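Local coordinates for first ORF in transposon ISC1904 (Sulfolobus solfataricus, PDB 3ILX), which probably binds DNA and exchanges its strands as a transposon-encoded recombinase, this chain being the resolvase-type domain of the longer protein, at residues Val5-Arg10 and Tyr26-Val31; Arg66-Tyr71 and Glu93-Asn98. One frame throughout, in Å; residues are numbered along the deposited sequence.

Interaction 1: Val5-Arg10 and Tyr26-Val31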
loop_
_atom_site.group_PDB
_atom_site.type_symbol
_atom_site.label_atom_id
_atom_site.label_comp_id
_atom_site.label_asym_id
_atom_site.label_seq_id
_atom_site.Cartn_x
_atom_site.Cartn_y
_atom_site.Cartn_z
ATOM N N VAL A 5 9.743 13.108 18.625
ATOM C CA VAL A 5 10.492 13.099 17.380
ATOM C C VAL A 5 11.186 11.765 17.208
ATOM O O VAL A 5 12.046 11.389 18.007
ATOM C CB VAL A 5 11.537 14.240 17.294
ATOM C CG1 VAL A 5 12.284 14.139 15.990
ATOM C CG2 VAL A 5 10.844 15.575 17.364
ATOM N N ILE A 6 10.817 11.068 16.139
ATOM C CA ILE A 6 11.181 9.667 15.951
ATOM C C ILE A 6 11.921 9.428 14.636
ATOM O O ILE A 6 11.452 9.846 13.548
ATOM C CB ILE A 6 9.916 8.792 15.934
ATOM C CG1 ILE A 6 9.086 8.991 17.224
ATOM C CG2 ILE A 6 10.270 7.316 15.772
ATOM C CD1 ILE A 6 7.788 8.103 17.251
ATOM N N LEU A 7 13.051 8.733 14.723
ATOM C CA LEU A 7 13.770 8.266 13.545
ATOM C C LEU A 7 13.314 6.847 13.211
ATOM O O LEU A 7 13.239 5.983 14.080
ATOM C CB LEU A 7 15.272 8.301 13.783
ATOM C CG LEU A 7 15.802 9.596 14.392
ATOM C CD1 LEU A 7 17.290 9.509 14.597
ATOM C CD2 LEU A 7 15.453 10.792 13.519
ATOM N N TYR A 8 12.980 6.618 11.948
ATOM C CA TYR A 8 12.575 5.287 11.555
ATOM C C TYR A 8 13.563 4.745 10.527
ATOM O O TYR A 8 13.803 5.367 9.497
ATOM C CB TYR A 8 11.153 5.256 11.002
ATOM C CG TYR A 8 10.795 3.825 10.644
ATOM C CD1 TYR A 8 10.322 2.958 11.609
ATOM C CD2 TYR A 8 11.019 3.323 9.356
ATOM C CE1 TYR A 8 10.033 1.644 11.316
ATOM C CE2 TYR A 8 10.712 1.985 9.044
ATOM C CZ TYR A 8 10.231 1.158 10.023
ATOM O OH TYR A 8 9.921 -0.177 9.722
ATOM N N ALA A 9 14.137 3.580 10.798
ATOM C CA ALA A 9 15.099 3.015 9.861
ATOM C C ALA A 9 14.739 1.565 9.572
ATOM O O ALA A 9 14.257 0.873 10.447
ATOM C CB ALA A 9 16.518 3.101 10.420
ATOM N N ARG A 10 15.013 1.109 8.355
ATOM C CA ARG A 10 14.633 -0.235 7.933
ATOM C C ARG A 10 15.579 -0.748 6.848
ATOM O O ARG A 10 15.938 -0.011 5.930
ATOM C CB ARG A 10 13.175 -0.230 7.376
ATOM C CG ARG A 10 12.553 -1.659 7.136
ATOM C CD ARG A 10 11.379 -1.687 6.122
ATOM N NE ARG A 10 11.642 -0.905 4.883
ATOM C CZ ARG A 10 12.207 -1.409 3.794
ATOM N NH1 ARG A 10 12.621 -2.690 3.767
ATOM N NH2 ARG A 10 12.419 -0.617 2.748
ATOM N N TYR A 26 23.332 7.682 9.960
ATOM C CA TYR A 26 23.126 8.753 8.999
ATOM C C TYR A 26 21.983 9.674 9.458
ATOM O O TYR A 26 22.105 10.905 9.413
ATOM C CB TYR A 26 22.866 8.198 7.601
ATOM C CG TYR A 26 22.298 9.232 6.646
ATOM C CD1 TYR A 26 23.038 10.371 6.279
ATOM C CD2 TYR A 26 21.020 9.084 6.132
ATOM C CE1 TYR A 26 22.497 11.330 5.410
ATOM C CE2 TYR A 26 20.484 10.027 5.254
ATOM C CZ TYR A 26 21.221 11.137 4.902
ATOM O OH TYR A 26 20.650 12.050 4.042
ATOM N N LEU A 27 20.901 9.047 9.929
ATOM C CA LEU A 27 19.716 9.747 10.415
ATOM C C LEU A 27 20.061 10.660 11.572
ATOM O O LEU A 27 19.666 11.833 11.597
ATOM C CB LEU A 27 18.622 8.747 10.843
ATOM C CG LEU A 27 17.888 8.004 9.722
ATOM C CD1 LEU A 27 16.837 7.092 10.311
ATOM C CD2 LEU A 27 17.219 8.968 8.734
ATOM N N GLU A 28 20.820 10.119 12.517
ATOM C CA GLU A 28 21.226 10.860 13.691
ATOM C C GLU A 28 22.116 12.061 13.370
ATOM O O GLU A 28 22.007 13.095 14.030
ATOM C CB GLU A 28 21.848 9.913 14.734
ATOM C CG GLU A 28 20.778 8.940 15.241
ATOM C CD GLU A 28 21.290 7.834 16.139
ATOM O OE1 GLU A 28 22.527 7.664 16.264
ATOM O OE2 GLU A 28 20.430 7.113 16.709
ATOM N N GLU A 29 22.958 11.953 12.344
ATOM C CA GLU A 29 23.774 13.096 11.924
ATOM C C GLU A 29 22.950 14.223 11.324
ATOM O O GLU A 29 23.342 15.392 11.407
ATOM C CB GLU A 29 24.861 12.672 10.947
ATOM C CG GLU A 29 26.134 12.268 11.650
ATOM C CD GLU A 29 26.833 11.081 11.005
ATOM O OE1 GLU A 29 26.403 10.619 9.920
ATOM O OE2 GLU A 29 27.842 10.627 11.594
ATOM N N GLN A 30 21.808 13.876 10.738
ATOM C CA GLN A 30 20.923 14.871 10.144
ATOM C C GLN A 30 19.941 15.475 11.146
ATOM O O GLN A 30 19.664 16.691 11.111
ATOM C CB GLN A 30 20.201 14.292 8.923
ATOM C CG GLN A 30 21.168 13.684 7.890
ATOM C CD GLN A 30 22.105 14.713 7.328
ATOM O OE1 GLN A 30 23.284 14.758 7.686
ATOM N NE2 GLN A 30 21.578 15.590 6.479
ATOM N N VAL A 31 19.430 14.627 12.033
ATOM C CA VAL A 31 18.555 15.038 13.108
ATOM C C VAL A 31 19.323 14.852 14.403
ATOM O O VAL A 31 19.530 13.722 14.864
ATOM C CB VAL A 31 17.324 14.160 13.167
ATOM C CG1 VAL A 31 16.303 14.731 14.125
ATOM C CG2 VAL A 31 16.720 14.034 11.788
#

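Interaction 2: Arg66-Tyr71 and Glu93-Asn98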
loop_
_atom_site.group_PDB
_atom_site.type_symbol
_atom_site.label_atom_id
_atom_site.label_comp_id
_atom_site.label_asym_id
_atom_site.label_seq_id
_atom_site.Cartn_x
_atom_site.Cartn_y
_atom_site.Cartn_z
ATOM N N ARG A 66 6.903 14.263 14.769
ATOM C CA ARG A 66 7.678 14.169 13.537
ATOM C C ARG A 66 8.347 12.784 13.376
ATOM O O ARG A 66 8.873 12.231 14.346
ATOM C CB ARG A 66 8.722 15.295 13.552
ATOM C CG ARG A 66 9.373 15.526 12.254
ATOM C CD ARG A 66 10.274 16.746 12.337
ATOM N NE ARG A 66 9.576 18.027 12.257
ATOM C CZ ARG A 66 10.201 19.206 12.275
ATOM N NH1 ARG A 66 11.527 19.258 12.385
ATOM N NH2 ARG A 66 9.514 20.339 12.192
ATOM N N VAL A 67 8.290 12.217 12.176
ATOM C CA VAL A 67 9.020 10.978 11.872
ATOM C C VAL A 67 10.033 11.318 10.783
ATOM O O VAL A 67 9.641 11.859 9.744
ATOM C CB VAL A 67 8.125 9.891 11.266
ATOM C CG1 VAL A 67 8.934 8.588 11.046
ATOM C CG2 VAL A 67 6.860 9.669 12.119
ATOM N N ILE A 68 11.299 10.985 11.012
ATOM C CA ILE A 68 12.355 11.193 10.019
ATOM C C ILE A 68 12.845 9.832 9.490
ATOM O O ILE A 68 13.081 8.891 10.246
ATOM C CB ILE A 68 13.511 12.054 10.552
ATOM C CG1 ILE A 68 12.986 13.425 11.049
ATOM C CG2 ILE A 68 14.589 12.264 9.456
ATOM C CD1 ILE A 68 12.774 13.512 12.497
ATOM N N THR A 69 12.910 9.728 8.168
ATOM C CA THR A 69 13.342 8.493 7.534
ATOM C C THR A 69 14.237 8.891 6.364
ATOM O O THR A 69 14.218 10.073 5.929
ATOM C CB THR A 69 12.093 7.561 7.227
ATOM O OG1 THR A 69 12.528 6.228 6.949
ATOM C CG2 THR A 69 11.249 8.103 6.100
ATOM N N ALA A 70 15.089 7.965 5.910
ATOM C CA ALA A 70 16.063 8.284 4.848
ATOM C C ALA A 70 15.428 8.634 3.485
ATOM O O ALA A 70 15.874 9.555 2.774
ATOM C CB ALA A 70 17.082 7.145 4.706
ATOM N N TYR A 71 14.405 7.867 3.120
ATOM C CA TYR A 71 13.591 8.108 1.931
ATOM C C TYR A 71 12.245 7.373 2.071
ATOM O O TYR A 71 12.077 6.530 2.990
ATOM C CB TYR A 71 14.355 7.758 0.629
ATOM C CG TYR A 71 15.218 6.513 0.731
ATOM C CD1 TYR A 71 14.673 5.254 0.453
ATOM C CD2 TYR A 71 16.571 6.586 1.106
ATOM C CE1 TYR A 71 15.445 4.102 0.524
ATOM C CE2 TYR A 71 17.347 5.420 1.210
ATOM C CZ TYR A 71 16.760 4.181 0.923
ATOM O OH TYR A 71 17.473 2.990 0.994
ATOM N N GLU A 93 4.265 15.089 10.979
ATOM C CA GLU A 93 4.882 15.332 9.682
ATOM C C GLU A 93 5.893 14.222 9.454
ATOM O O GLU A 93 6.613 13.857 10.358
ATOM C CB GLU A 93 5.552 16.698 9.748
ATOM C CG GLU A 93 6.806 16.893 8.978
ATOM C CD GLU A 93 7.436 18.238 9.302
ATOM O OE1 GLU A 93 7.450 18.643 10.512
ATOM O OE2 GLU A 93 7.906 18.904 8.343
ATOM N N ILE A 94 5.890 13.625 8.272
ATOM C CA ILE A 94 6.916 12.658 7.905
ATOM C C ILE A 94 7.937 13.471 7.148
ATOM O O ILE A 94 7.570 14.166 6.218
ATOM C CB ILE A 94 6.402 11.578 6.969
ATOM C CG1 ILE A 94 5.438 10.636 7.685
ATOM C CG2 ILE A 94 7.543 10.735 6.416
ATOM C CD1 ILE A 94 4.348 10.163 6.704
ATOM N N VAL A 95 9.198 13.377 7.561
ATOM C CA VAL A 95 10.330 13.983 6.857
ATOM C C VAL A 95 11.160 12.876 6.225
ATOM O O VAL A 95 11.518 11.886 6.892
ATOM C CB VAL A 95 11.239 14.822 7.790
ATOM C CG1 VAL A 95 12.412 15.524 6.972
ATOM C CG2 VAL A 95 10.412 15.843 8.508
ATOM N N VAL A 96 11.420 13.018 4.932
ATOM C CA VAL A 96 12.274 12.094 4.205
ATOM C C VAL A 96 13.508 12.909 3.864
ATOM O O VAL A 96 13.390 14.058 3.402
ATOM C CB VAL A 96 11.559 11.453 2.950
ATOM C CG1 VAL A 96 10.390 10.539 3.368
ATOM C CG2 VAL A 96 11.007 12.505 1.999
ATOM N N LEU A 97 14.693 12.380 4.153
ATOM C CA LEU A 97 15.919 13.155 3.930
ATOM C C LEU A 97 16.218 13.245 2.447
ATOM O O LEU A 97 16.904 14.152 1.985
ATOM C CB LEU A 97 17.121 12.538 4.650
ATOM C CG LEU A 97 17.035 12.438 6.170
ATOM C CD1 LEU A 97 18.349 11.872 6.684
ATOM C CD2 LEU A 97 16.718 13.780 6.801
ATOM N N ASN A 98 15.718 12.276 1.703
ATOM C CA ASN A 98 15.752 12.382 0.275
ATOM C C ASN A 98 14.378 11.990 -0.298
ATOM O O ASN A 98 13.767 11.003 0.148
ATOM C CB ASN A 98 16.885 11.523 -0.293
ATOM C CG ASN A 98 17.301 11.972 -1.686
ATOM O OD1 ASN A 98 16.504 11.933 -2.644
ATOM N ND2 ASN A 98 18.542 12.431 -1.806
#

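Interaction 1: Val5-Arg10 and Tyr26-Val31
Leu-7 fills a hollow walled by Leu-27 and Glu-28 in the last turn of helix 19-30 and by Val-31 just beyond its end. Its two methyls divide the work. CD1 presses on the aliphatic part of Glu-28, 3.6 Å from CG, where the two side chains cross nearly at right angles; CD2 enters the fork of Val-31, 3.9 Å from both CB and CG2. The first torsion of Leu-7 (chi1 -47°) puts CG beside the backbone N and aims the two methyls at Glu-28 and at Val-31. Leu-27 answers in the reverse sense: its CD1 settles between Leu-7 CB and Ala-9 CB, 4.0 Å from each, and lies 3.6 Å from Tyr-8 O. The small Ala-9 suits this place because the leucine methyl sits directly on the strand. Glu-28, partly exposed, offers its CG methylene to the core. With an alanine in place of Leu-7 both methyls go, and a gap would probably open between Val-31 and Glu-28. Strand and helix axes run at 153°, nearly antiparallel, the packing expected of the first beta-alpha unit in the alpha/beta fold of the resolvase catalytic domain.

Interaction 2: Arg66-Tyr71 and Glu93-Asn98
Val-67 and Val-95 lock together two neighbouring strands of the parallel sheet in this resolvase-type alpha/beta domain: Val-95 N gives a nearly straight bond to Val-67 O at 2.7 Å. Val-67 N binds Glu-93 O; Val-67 thus brackets Ile-94, bonding to the residue before and the residue after it, as parallel pairing requires. Thr-69 brackets Val-96 in the same way, through its N to Val-95 O and its O to Leu-97 N. One further bond, Asn-98 N to Ala-70 O, 2.9 Å, follows where both chains have left the sheet.

Side chains then sort by face. On one, Ile-68 CG1 lies beside Val-95 CB, 4.0 Å away, while its CG2 meets Leu-97 CD2 at 3.7 Å; these branched apolar residues suit a face covered by helix 19-30, whose Tyr-26, Leu-27 and Gln-30 touch Leu-97. On the other, Thr-69 CG2 packs on Val-96 CG1 at 3.8 Å, and Pro-72 and Phe-80 back Val-96. With OG1 of Thr-69 anti to the backbone N (chi1 -164°), the hydroxyl turns to a hydrogen bond with Tyr-8 O on the adjoining strand.

At the exposed end of the paired region, where Arg-66 stands opposite Glu-93, long charged residues fit. Arg-66 passes its CG and CD slantwise across Val-95 CG2, bends at chi3, and meets Glu-93 in a salt bridge whose planes stand 87° apart; NE to OE1 is 2.8 Å, a weak, bent hydrogen bond of 126°.

Overall arrangement
Strand 4-11 lies beside strand 64-69, so the two interactions share one sheet: backbone bonds probably join Ile-6 O to Ile-68 N and Tyr-8 N to Ile-68 O. Interaction 1 is helix-on-sheet packing by carbon contacts between side chains, partly buried, with no exposed residue among those that touch; interaction 2 joins the sheet to its last strand within this chain, with backbone hydrogen bonds along its length and a charged pair at its exposed end. Helix 19-30, one side of interaction 1, also lies over interaction 2. Ile-68 meets Val-5, Leu-7 and Val-31, so the two contacts share an apolar patch beneath the helix, which gives way to charge at Arg-66 and Glu-93.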